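Local coordinates for protein tyrosinase (Burkholderia thailandensis, PDB 5ZRD) that oxidises phenols at a pair of copper ions, acting as a monophenol monooxygenase that yields catechols and works at acidic pH, at residues Q62-V67 and D74-W79; G166-K171 and W470-C475. All coordinates share one frame; numbering follows the deposited sequence.

Interaction 1: Q62-V67 and D74-W79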
ATOM      1  N   GLN A  62       3.758  18.361   0.755  1.00 34.53           N
ATOM      2  CA  GLN A  62       4.285  17.022   0.836  1.00 36.81           C
ATOM      3  C   GLN A  62       3.144  16.013   1.022  1.00 34.97           C
ATOM      4  O   GLN A  62       2.183  16.306   1.666  1.00 38.10           O
ATOM      5  CB  GLN A  62       5.223  16.908   2.026  1.00 39.11           C
ATOM      6  CG  GLN A  62       6.407  17.848   1.931  1.00 44.26           C
ATOM      7  CD  GLN A  62       7.340  17.673   3.102  1.00 49.58           C
ATOM      8  OE1 GLN A  62       7.770  18.660   3.694  1.00 56.43           O
ATOM      9  NE2 GLN A  62       7.629  16.420   3.455  1.00 48.50           N
ATOM     10  N   TYR A  63       3.280  14.819   0.465  1.00 35.08           N
ATOM     11  CA  TYR A  63       2.251  13.830   0.475  1.00 34.86           C
ATOM     12  C   TYR A  63       2.680  12.608   1.285  1.00 38.09           C
ATOM     13  O   TYR A  63       3.849  12.385   1.544  1.00 36.61           O
ATOM     14  CB  TYR A  63       1.929  13.395  -0.952  1.00 36.98           C
ATOM     15  CG  TYR A  63       1.361  14.514  -1.779  1.00 42.47           C
ATOM     16  CD1 TYR A  63       0.025  14.881  -1.666  1.00 42.91           C
ATOM     17  CD2 TYR A  63       2.170  15.240  -2.642  1.00 43.88           C
ATOM     18  CE1 TYR A  63      -0.494  15.936  -2.403  1.00 43.60           C
ATOM     19  CE2 TYR A  63       1.660  16.282  -3.399  1.00 41.30           C
ATOM     20  CZ  TYR A  63       0.331  16.640  -3.262  1.00 42.23           C
ATOM     21  OH  TYR A  63      -0.156  17.677  -3.983  1.00 43.89           O
ATOM     22  N   ARG A  64       1.663  11.859   1.679  1.00 39.95           N
ATOM     23  CA  ARG A  64       1.788  10.546   2.278  1.00 40.91           C
ATOM     24  C   ARG A  64       1.091   9.557   1.332  1.00 40.29           C
ATOM     25  O   ARG A  64      -0.112   9.169   1.503  1.00 36.25           O
ATOM     26  CB  ARG A  64       1.180  10.537   3.686  1.00 40.69           C
ATOM     27  CG  ARG A  64       1.869  11.460   4.692  1.00 39.47           C
ATOM     28  CD  ARG A  64       1.043  11.616   5.967  1.00 35.62           C
ATOM     29  NE  ARG A  64       1.529  12.658   6.848  1.00 34.53           N
ATOM     30  CZ  ARG A  64       2.053  12.467   8.056  1.00 35.95           C
ATOM     31  NH1 ARG A  64       2.247  11.235   8.493  1.00 34.18           N
ATOM     32  NH2 ARG A  64       2.395  13.511   8.809  1.00 31.94           N
ATOM     33  N   LYS A  65       1.865   9.189   0.304  1.00 42.51           N
ATOM     34  CA  LYS A  65       1.389   8.351  -0.790  1.00 43.84           C
ATOM     35  C   LYS A  65       0.754   7.069  -0.242  1.00 39.76           C
ATOM     36  O   LYS A  65      -0.286   6.648  -0.752  1.00 36.61           O
ATOM     37  CB  LYS A  65       2.509   8.077  -1.808  1.00 53.20           C
ATOM     38  CG  LYS A  65       2.616   9.115  -2.922  1.00 62.09           C
ATOM     39  CD  LYS A  65       1.387   9.105  -3.852  1.00 80.52           C
ATOM     40  CE  LYS A  65       0.718  10.452  -4.075  1.00 82.47           C
ATOM     41  NZ  LYS A  65       1.302  11.170  -5.235  1.00 84.82           N
ATOM     42  N   PRO A  66       1.370   6.446   0.795  1.00 35.04           N
ATOM     43  CA  PRO A  66       0.751   5.212   1.265  1.00 34.99           C
ATOM     44  C   PRO A  66      -0.586   5.495   1.963  1.00 37.11           C
ATOM     45  O   PRO A  66      -1.510   4.708   1.827  1.00 42.65           O
ATOM     46  CB  PRO A  66       1.791   4.519   2.143  1.00 35.84           C
ATOM     47  CG  PRO A  66       3.094   5.281   1.902  1.00 35.91           C
ATOM     48  CD  PRO A  66       2.716   6.635   1.338  1.00 33.90           C
ATOM     49  N   VAL A  67      -0.730   6.641   2.610  1.00 39.48           N
ATOM     50  CA  VAL A  67      -2.039   7.027   3.200  1.00 38.48           C
ATOM     51  C   VAL A  67      -3.047   7.333   2.081  1.00 34.92           C
ATOM     52  O   VAL A  67      -4.214   6.923   2.168  1.00 31.75           O
ATOM     53  CB  VAL A  67      -1.927   8.225   4.168  1.00 35.11           C
ATOM     54  CG1 VAL A  67      -3.274   8.696   4.650  1.00 38.07           C
ATOM     55  CG2 VAL A  67      -1.045   7.940   5.362  1.00 38.30           C
ATOM     56  N   ASP A  74      -9.856   2.853   6.346  1.00 37.62           N
ATOM     57  CA  ASP A  74      -8.527   2.842   6.925  1.00 34.50           C
ATOM     58  C   ASP A  74      -7.877   4.200   6.839  1.00 35.42           C
ATOM     59  O   ASP A  74      -6.890   4.482   7.551  1.00 35.84           O
ATOM     60  CB  ASP A  74      -7.642   1.845   6.157  1.00 34.88           C
ATOM     61  CG  ASP A  74      -7.961   0.376   6.454  1.00 34.70           C
ATOM     62  OD1 ASP A  74      -8.824   0.069   7.303  1.00 33.46           O
ATOM     63  OD2 ASP A  74      -7.359  -0.494   5.773  1.00 38.26           O
ATOM     64  N   ILE A  75      -8.383   5.010   5.907  1.00 34.39           N
ATOM     65  CA  ILE A  75      -7.770   6.302   5.521  1.00 33.31           C
ATOM     66  C   ILE A  75      -8.172   7.349   6.573  1.00 29.54           C
ATOM     67  O   ILE A  75      -9.199   7.219   7.255  1.00 28.63           O
ATOM     68  CB  ILE A  75      -8.217   6.740   4.102  1.00 34.84           C
ATOM     69  CG1 ILE A  75      -7.377   7.899   3.564  1.00 35.67           C
ATOM     70  CG2 ILE A  75      -9.705   7.084   4.076  1.00 31.03           C
ATOM     71  CD1 ILE A  75      -7.551   8.168   2.058  1.00 35.83           C
ATOM     72  N   TYR A  76      -7.361   8.384   6.656  1.00 27.16           N
ATOM     73  CA  TYR A  76      -7.495   9.412   7.619  1.00 30.89           C
ATOM     74  C   TYR A  76      -6.915  10.675   6.997  1.00 32.88           C
ATOM     75  O   TYR A  76      -6.002  10.591   6.184  1.00 33.85           O
ATOM     76  CB  TYR A  76      -6.779   9.042   8.925  1.00 29.35           C
ATOM     77  CG  TYR A  76      -5.285   8.881   8.798  1.00 28.78           C
ATOM     78  CD1 TYR A  76      -4.439   9.969   8.828  1.00 30.83           C
ATOM     79  CD2 TYR A  76      -4.701   7.630   8.703  1.00 32.17           C
ATOM     80  CE1 TYR A  76      -3.060   9.830   8.730  1.00 32.06           C
ATOM     81  CE2 TYR A  76      -3.320   7.469   8.603  1.00 30.84           C
ATOM     82  CZ  TYR A  76      -2.491   8.570   8.614  1.00 32.65           C
ATOM     83  OH  TYR A  76      -1.129   8.431   8.520  1.00 32.56           O
ATOM     84  N   PRO A  77      -7.488  11.823   7.350  1.00 36.76           N
ATOM     85  CA  PRO A  77      -7.079  13.099   6.789  1.00 31.81           C
ATOM     86  C   PRO A  77      -5.719  13.532   7.335  1.00 30.41           C
ATOM     87  O   PRO A  77      -5.414  13.211   8.453  1.00 34.47           O
ATOM     88  CB  PRO A  77      -8.159  14.085   7.247  1.00 36.02           C
ATOM     89  CG  PRO A  77      -8.736  13.443   8.497  1.00 38.68           C
ATOM     90  CD  PRO A  77      -8.642  11.952   8.248  1.00 35.30           C
ATOM     91  N   TYR A  78      -4.932  14.234   6.534  1.00 29.96           N
ATOM     92  CA  TYR A  78      -3.645  14.784   6.947  1.00 32.44           C
ATOM     93  C   TYR A  78      -3.413  16.081   6.168  1.00 31.94           C
ATOM     94  O   TYR A  78      -4.147  16.351   5.214  1.00 30.21           O
ATOM     95  CB  TYR A  78      -2.512  13.777   6.733  1.00 34.37           C
ATOM     96  CG  TYR A  78      -2.146  13.527   5.290  1.00 34.07           C
ATOM     97  CD1 TYR A  78      -2.851  12.612   4.522  1.00 35.09           C
ATOM     98  CD2 TYR A  78      -1.078  14.177   4.699  1.00 34.24           C
ATOM     99  CE1 TYR A  78      -2.500  12.347   3.208  1.00 36.46           C
ATOM    100  CE2 TYR A  78      -0.727  13.940   3.379  1.00 36.00           C
ATOM    101  CZ  TYR A  78      -1.437  13.020   2.627  1.00 38.74           C
ATOM    102  OH  TYR A  78      -1.104  12.800   1.318  1.00 37.32           O
ATOM    103  N   TRP A  79      -2.410  16.859   6.589  1.00 31.18           N
ATOM    104  CA  TRP A  79      -2.119  18.153   5.946  1.00 33.92           C
ATOM    105  C   TRP A  79      -0.683  18.176   5.425  1.00 35.02           C
ATOM    106  O   TRP A  79       0.273  17.955   6.211  1.00 32.66           O
ATOM    107  CB  TRP A  79      -2.324  19.296   6.936  1.00 33.20           C
ATOM    108  CG  TRP A  79      -2.224  20.663   6.356  1.00 31.94           C
ATOM    109  CD1 TRP A  79      -1.440  21.678   6.822  1.00 31.47           C
ATOM    110  CD2 TRP A  79      -2.970  21.199   5.250  1.00 28.88           C
ATOM    111  NE1 TRP A  79      -1.631  22.806   6.062  1.00 33.03           N
ATOM    112  CE2 TRP A  79      -2.566  22.539   5.090  1.00 32.22           C
ATOM    113  CE3 TRP A  79      -3.933  20.699   4.371  1.00 33.52           C
ATOM    114  CZ2 TRP A  79      -3.115  23.372   4.104  1.00 33.14           C
ATOM    115  CZ3 TRP A  79      -4.471  21.524   3.397  1.00 29.61           C
ATOM    116  CH2 TRP A  79      -4.065  22.841   3.264  1.00 27.57           C
TER
HETATM  117  O   HOH W   1       1.558  15.435   6.668  1.00 30.34           O
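I75 lays the outer carbons of its side chain beside the backbone of V67: CD1 of I75 lies 3.6 Å from O of V67. At Y76 the ring takes V67 over one face, with CG1 of V67 4.1 Å from the ring centroid and 13° off its normal, while the other methyl, CG2, sits by the phenol end. The hydroxyl of Y76 bonds to the backbone O of D74 of the second subunit, and the R64 guanidinium makes an intersubunit salt bridge to that residue's carboxylate, besides a hydrogen bond to O of F361 in its own chain, so this wall also belongs to the interface with the second subunit.

Y78 meets R64 and V67 on one side of its ring, CG1 of V67 obliquely near CD1. Its OH receives the backbone N-H of R64 in a nearly straight bond (N to OH 2.9 Å, 176°) and has a second partner in the D68 carboxylate. R64 runs over the ring face: with its chain extended from CG to NE (chi2 168°), it places CD 3.9 Å from the Y78 centroid, a CH-pi contact. NE of R64 donates to a water at 2.8 Å, which donates to O of W79.

R64 is the N-cap residue of the short helix 65-68, and the contact folds the loop leading to helix 90-108 back against this helix start.

Interaction 2: G166-K171 and W470-C475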
ATOM      1  N   GLY A 166      -3.941  16.325 -13.770  1.00 32.84           N
ATOM      2  CA  GLY A 166      -4.159  17.710 -13.294  1.00 33.37           C
ATOM      3  C   GLY A 166      -5.127  17.725 -12.118  1.00 33.15           C
ATOM      4  O   GLY A 166      -6.034  16.895 -12.087  1.00 34.22           O
ATOM      5  N   ASN A 167      -4.978  18.613 -11.128  1.00 28.50           N
ATOM      6  CA  ASN A 167      -6.005  18.599 -10.076  1.00 29.01           C
ATOM      7  C   ASN A 167      -6.200  20.014  -9.515  1.00 28.80           C
ATOM      8  O   ASN A 167      -5.473  20.942  -9.890  1.00 25.32           O
ATOM      9  CB  ASN A 167      -5.633  17.563  -9.011  1.00 31.31           C
ATOM     10  CG  ASN A 167      -4.368  17.991  -8.323  1.00 30.71           C
ATOM     11  OD1 ASN A 167      -4.274  19.153  -7.990  1.00 29.62           O
ATOM     12  ND2 ASN A 167      -3.383  17.125  -8.199  1.00 28.15           N
ATOM     13  N   ILE A 168      -7.148  20.162  -8.586  1.00 27.37           N
ATOM     14  CA  ILE A 168      -7.602  21.485  -8.199  1.00 28.34           C
ATOM     15  C   ILE A 168      -6.587  22.111  -7.240  1.00 30.31           C
ATOM     16  O   ILE A 168      -6.649  23.333  -6.985  1.00 31.79           O
ATOM     17  CB  ILE A 168      -9.037  21.488  -7.630  1.00 29.25           C
ATOM     18  CG1 ILE A 168      -9.191  20.590  -6.404  1.00 29.44           C
ATOM     19  CG2 ILE A 168     -10.062  21.130  -8.708  1.00 29.35           C
ATOM     20  CD1 ILE A 168     -10.532  20.676  -5.772  1.00 27.47           C
ATOM     21  N   TYR A 169      -5.619  21.325  -6.764  1.00 27.73           N
ATOM     22  CA  TYR A 169      -4.493  21.935  -6.069  1.00 30.99           C
ATOM     23  C   TYR A 169      -3.675  22.817  -7.016  1.00 33.36           C
ATOM     24  O   TYR A 169      -3.034  23.751  -6.556  1.00 35.96           O
ATOM     25  CB  TYR A 169      -3.519  20.910  -5.492  1.00 29.41           C
ATOM     26  CG  TYR A 169      -4.080  19.952  -4.486  1.00 30.57           C
ATOM     27  CD1 TYR A 169      -5.242  20.236  -3.784  1.00 32.35           C
ATOM     28  CD2 TYR A 169      -3.424  18.762  -4.206  1.00 32.07           C
ATOM     29  CE1 TYR A 169      -5.763  19.340  -2.857  1.00 31.18           C
ATOM     30  CE2 TYR A 169      -3.930  17.860  -3.281  1.00 32.94           C
ATOM     31  CZ  TYR A 169      -5.099  18.156  -2.591  1.00 33.34           C
ATOM     32  OH  TYR A 169      -5.634  17.278  -1.691  1.00 33.61           O
ATOM     33  N   GLU A 170      -3.677  22.505  -8.318  1.00 35.99           N
ATOM     34  CA  GLU A 170      -2.628  22.993  -9.246  1.00 34.77           C
ATOM     35  C   GLU A 170      -3.016  24.349  -9.803  1.00 33.54           C
ATOM     36  O   GLU A 170      -4.218  24.611 -10.047  1.00 34.17           O
ATOM     37  CB  GLU A 170      -2.381  21.969 -10.354  1.00 38.84           C
ATOM     38  CG  GLU A 170      -1.831  20.665  -9.796  1.00 39.18           C
ATOM     39  CD  GLU A 170      -1.307  19.723 -10.844  1.00 37.84           C
ATOM     40  OE1 GLU A 170      -0.306  19.038 -10.580  1.00 37.26           O
ATOM     41  OE2 GLU A 170      -1.936  19.678 -11.898  1.00 39.21           O
ATOM     42  N   LYS A 171      -1.983  25.183  -9.972  1.00 31.87           N
ATOM     43  CA  LYS A 171      -2.140  26.523 -10.470  1.00 31.81           C
ATOM     44  C   LYS A 171      -0.917  26.883 -11.306  1.00 34.69           C
ATOM     45  O   LYS A 171       0.219  26.704 -10.844  1.00 35.33           O
ATOM     46  CB  LYS A 171      -2.384  27.460  -9.281  1.00 36.08           C
ATOM     47  CG  LYS A 171      -3.855  27.648  -8.956  1.00 37.82           C
ATOM     48  CD  LYS A 171      -4.235  27.856  -7.519  1.00 37.72           C
ATOM     49  CE  LYS A 171      -4.810  29.222  -7.262  1.00 40.03           C
ATOM     50  NZ  LYS A 171      -6.078  29.203  -6.492  1.00 35.95           N
ATOM     51  N   TRP A 470      -9.343  22.535  -0.050  1.00 29.43           N
ATOM     52  CA  TRP A 470      -9.724  21.719  -1.189  1.00 33.07           C
ATOM     53  C   TRP A 470      -9.113  20.331  -1.011  1.00 31.73           C
ATOM     54  O   TRP A 470      -7.991  20.256  -0.545  1.00 29.14           O
ATOM     55  CB  TRP A 470      -9.218  22.350  -2.484  1.00 32.47           C
ATOM     56  CG  TRP A 470      -9.745  23.724  -2.722  1.00 32.30           C
ATOM     57  CD1 TRP A 470      -9.029  24.882  -2.739  1.00 30.39           C
ATOM     58  CD2 TRP A 470     -11.115  24.083  -2.965  1.00 29.77           C
ATOM     59  NE1 TRP A 470      -9.854  25.939  -2.994  1.00 27.58           N
ATOM     60  CE2 TRP A 470     -11.141  25.481  -3.142  1.00 29.73           C
ATOM     61  CE3 TRP A 470     -12.303  23.356  -3.082  1.00 29.81           C
ATOM     62  CZ2 TRP A 470     -12.321  26.177  -3.418  1.00 28.00           C
ATOM     63  CZ3 TRP A 470     -13.465  24.037  -3.378  1.00 31.57           C
ATOM     64  CH2 TRP A 470     -13.466  25.429  -3.558  1.00 29.93           C
ATOM     65  N   ASN A 471      -9.814  19.287  -1.452  1.00 34.64           N
ATOM     66  CA  ASN A 471      -9.326  17.903  -1.389  1.00 39.95           C
ATOM     67  C   ASN A 471      -9.323  17.216  -2.751  1.00 39.52           C
ATOM     68  O   ASN A 471     -10.305  17.275  -3.499  1.00 40.47           O
ATOM     69  CB  ASN A 471     -10.228  16.998  -0.560  1.00 45.54           C
ATOM     70  CG  ASN A 471      -9.842  17.004   0.897  1.00 48.27           C
ATOM     71  OD1 ASN A 471     -10.636  17.416   1.734  1.00 55.24           O
ATOM     72  ND2 ASN A 471      -8.638  16.543   1.186  1.00 44.70           N
ATOM     73  N   VAL A 472      -8.235  16.508  -2.995  1.00 39.12           N
ATOM     74  CA  VAL A 472      -8.111  15.560  -4.107  1.00 43.22           C
ATOM     75  C   VAL A 472      -8.005  14.156  -3.516  1.00 39.91           C
ATOM     76  O   VAL A 472      -7.040  13.870  -2.821  1.00 37.86           O
ATOM     77  CB  VAL A 472      -6.855  15.846  -4.948  1.00 42.67           C
ATOM     78  CG1 VAL A 472      -6.682  14.826  -6.066  1.00 40.79           C
ATOM     79  CG2 VAL A 472      -6.846  17.260  -5.479  1.00 42.06           C
ATOM     80  N   VAL A 473      -8.963  13.311  -3.808  1.00 46.75           N
ATOM     81  CA  VAL A 473      -9.057  12.021  -3.139  1.00 55.17           C
ATOM     82  C   VAL A 473      -9.113  10.888  -4.172  1.00 57.88           C
ATOM     83  O   VAL A 473      -9.804  11.004  -5.208  1.00 50.82           O
ATOM     84  CB  VAL A 473     -10.274  11.983  -2.200  1.00 62.28           C
ATOM     85  CG1 VAL A 473     -11.576  12.324  -2.914  1.00 61.84           C
ATOM     86  CG2 VAL A 473     -10.378  10.642  -1.490  1.00 71.95           C
ATOM     87  N   GLN A 474      -8.440   9.778  -3.839  1.00 57.63           N
ATOM     88  CA  GLN A 474      -8.251   8.655  -4.761  1.00 63.86           C
ATOM     89  C   GLN A 474      -9.421   7.654  -4.755  1.00 63.46           C
ATOM     90  O   GLN A 474      -9.419   6.793  -5.617  1.00 69.34           O
ATOM     91  CB  GLN A 474      -6.960   7.903  -4.458  1.00 59.44           C
ATOM     92  CG  GLN A 474      -5.709   8.601  -4.967  1.00 66.56           C
ATOM     93  CD  GLN A 474      -4.466   7.752  -4.781  1.00 76.52           C
ATOM     94  OE1 GLN A 474      -4.531   6.515  -4.681  1.00 77.17           O
ATOM     95  NE2 GLN A 474      -3.316   8.415  -4.719  1.00 69.24           N
ATOM     96  N   CYS A 475     -10.394   7.708  -3.848  1.00 65.03           N
ATOM     97  CA  CYS A 475     -11.566   6.792  -3.919  1.00 74.84           C
ATOM     98  C   CYS A 475     -12.856   7.629  -3.988  1.00 82.86           C
ATOM     99  O   CYS A 475     -12.954   8.648  -3.313  1.00100.17           O
ATOM    100  CB  CYS A 475     -11.573   5.753  -2.787  1.00 84.83           C
ATOM    101  SG  CYS A 475     -11.079   6.313  -1.123  1.00 95.58           S
TER
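The strand end at N167 passes into a type I turn from N167 to E170, closed by the bond from E170 N to N167 O, and the loop 470-475 runs by it with CA of N167 7.0 Å from CA of V472 and CA of Y169 7.2 Å from CA of W470.

V472 is the centre of the packing. Its CG2 methyl comes down over the middle of the Y169 ring, 3.5 Å from the centroid and 12° off the normal, a close CH-pi contact. The same methyl reaches CB of N167 at 3.7 Å and CG1 of I168 more loosely, so one branch of the valine fills the angle between three side chains of the turn. The first torsion of V472 (chi1 177°) sets CG1 anti to the backbone N and leaves CG2 beside that N, on the side where the ring lies.

The hydroxyl of Y169 fixes the far end of the ring by accepting the backbone N-H of V472 (N to OH 3.0 Å, 160°); it also bonds to a glycerol, probably from the crystallisation liquor. At the ring's edge, CE1 of Y169 approaches the carbonyl O of W470 at 3.3 Å. I168 stretches crosswise to W470, its CD1 touching CB of the tryptophan at 3.9 Å, while the indole leads off toward N301. Within the turn, OD1 of N167 accepts a weak bond from the N of Y169.

This is a beta turn following strand 165-167 and packed against a loop far along the chain. The strand itself pairs antiparallel with the third subunit, so the turn joins intersubunit sheet to the loop after strand 456-466.

Overall arrangement
From the N terminus, interaction 1 comes first and closes a short loop of six residues that leaves the end of helix 65-68. Interaction 2 opens after it has closed and joins segments 299 residues apart, so the two are in series and neither nests nor crosses. Between the segments of interaction 2 lie helices 274-285 and 315-334, which carry the ligands of one copper. Interaction 2 ties the central tyrosinase domain to the loop between strands 456-466 and 485-489. The contacts meet where OH of Y63, hydrogen-bonded to D160, packs 3.5 Å from CD2 of Y169. Interaction 1 borders mainly the second subunit, with K65 also touching Q474 of the third; interaction 2 borders the third.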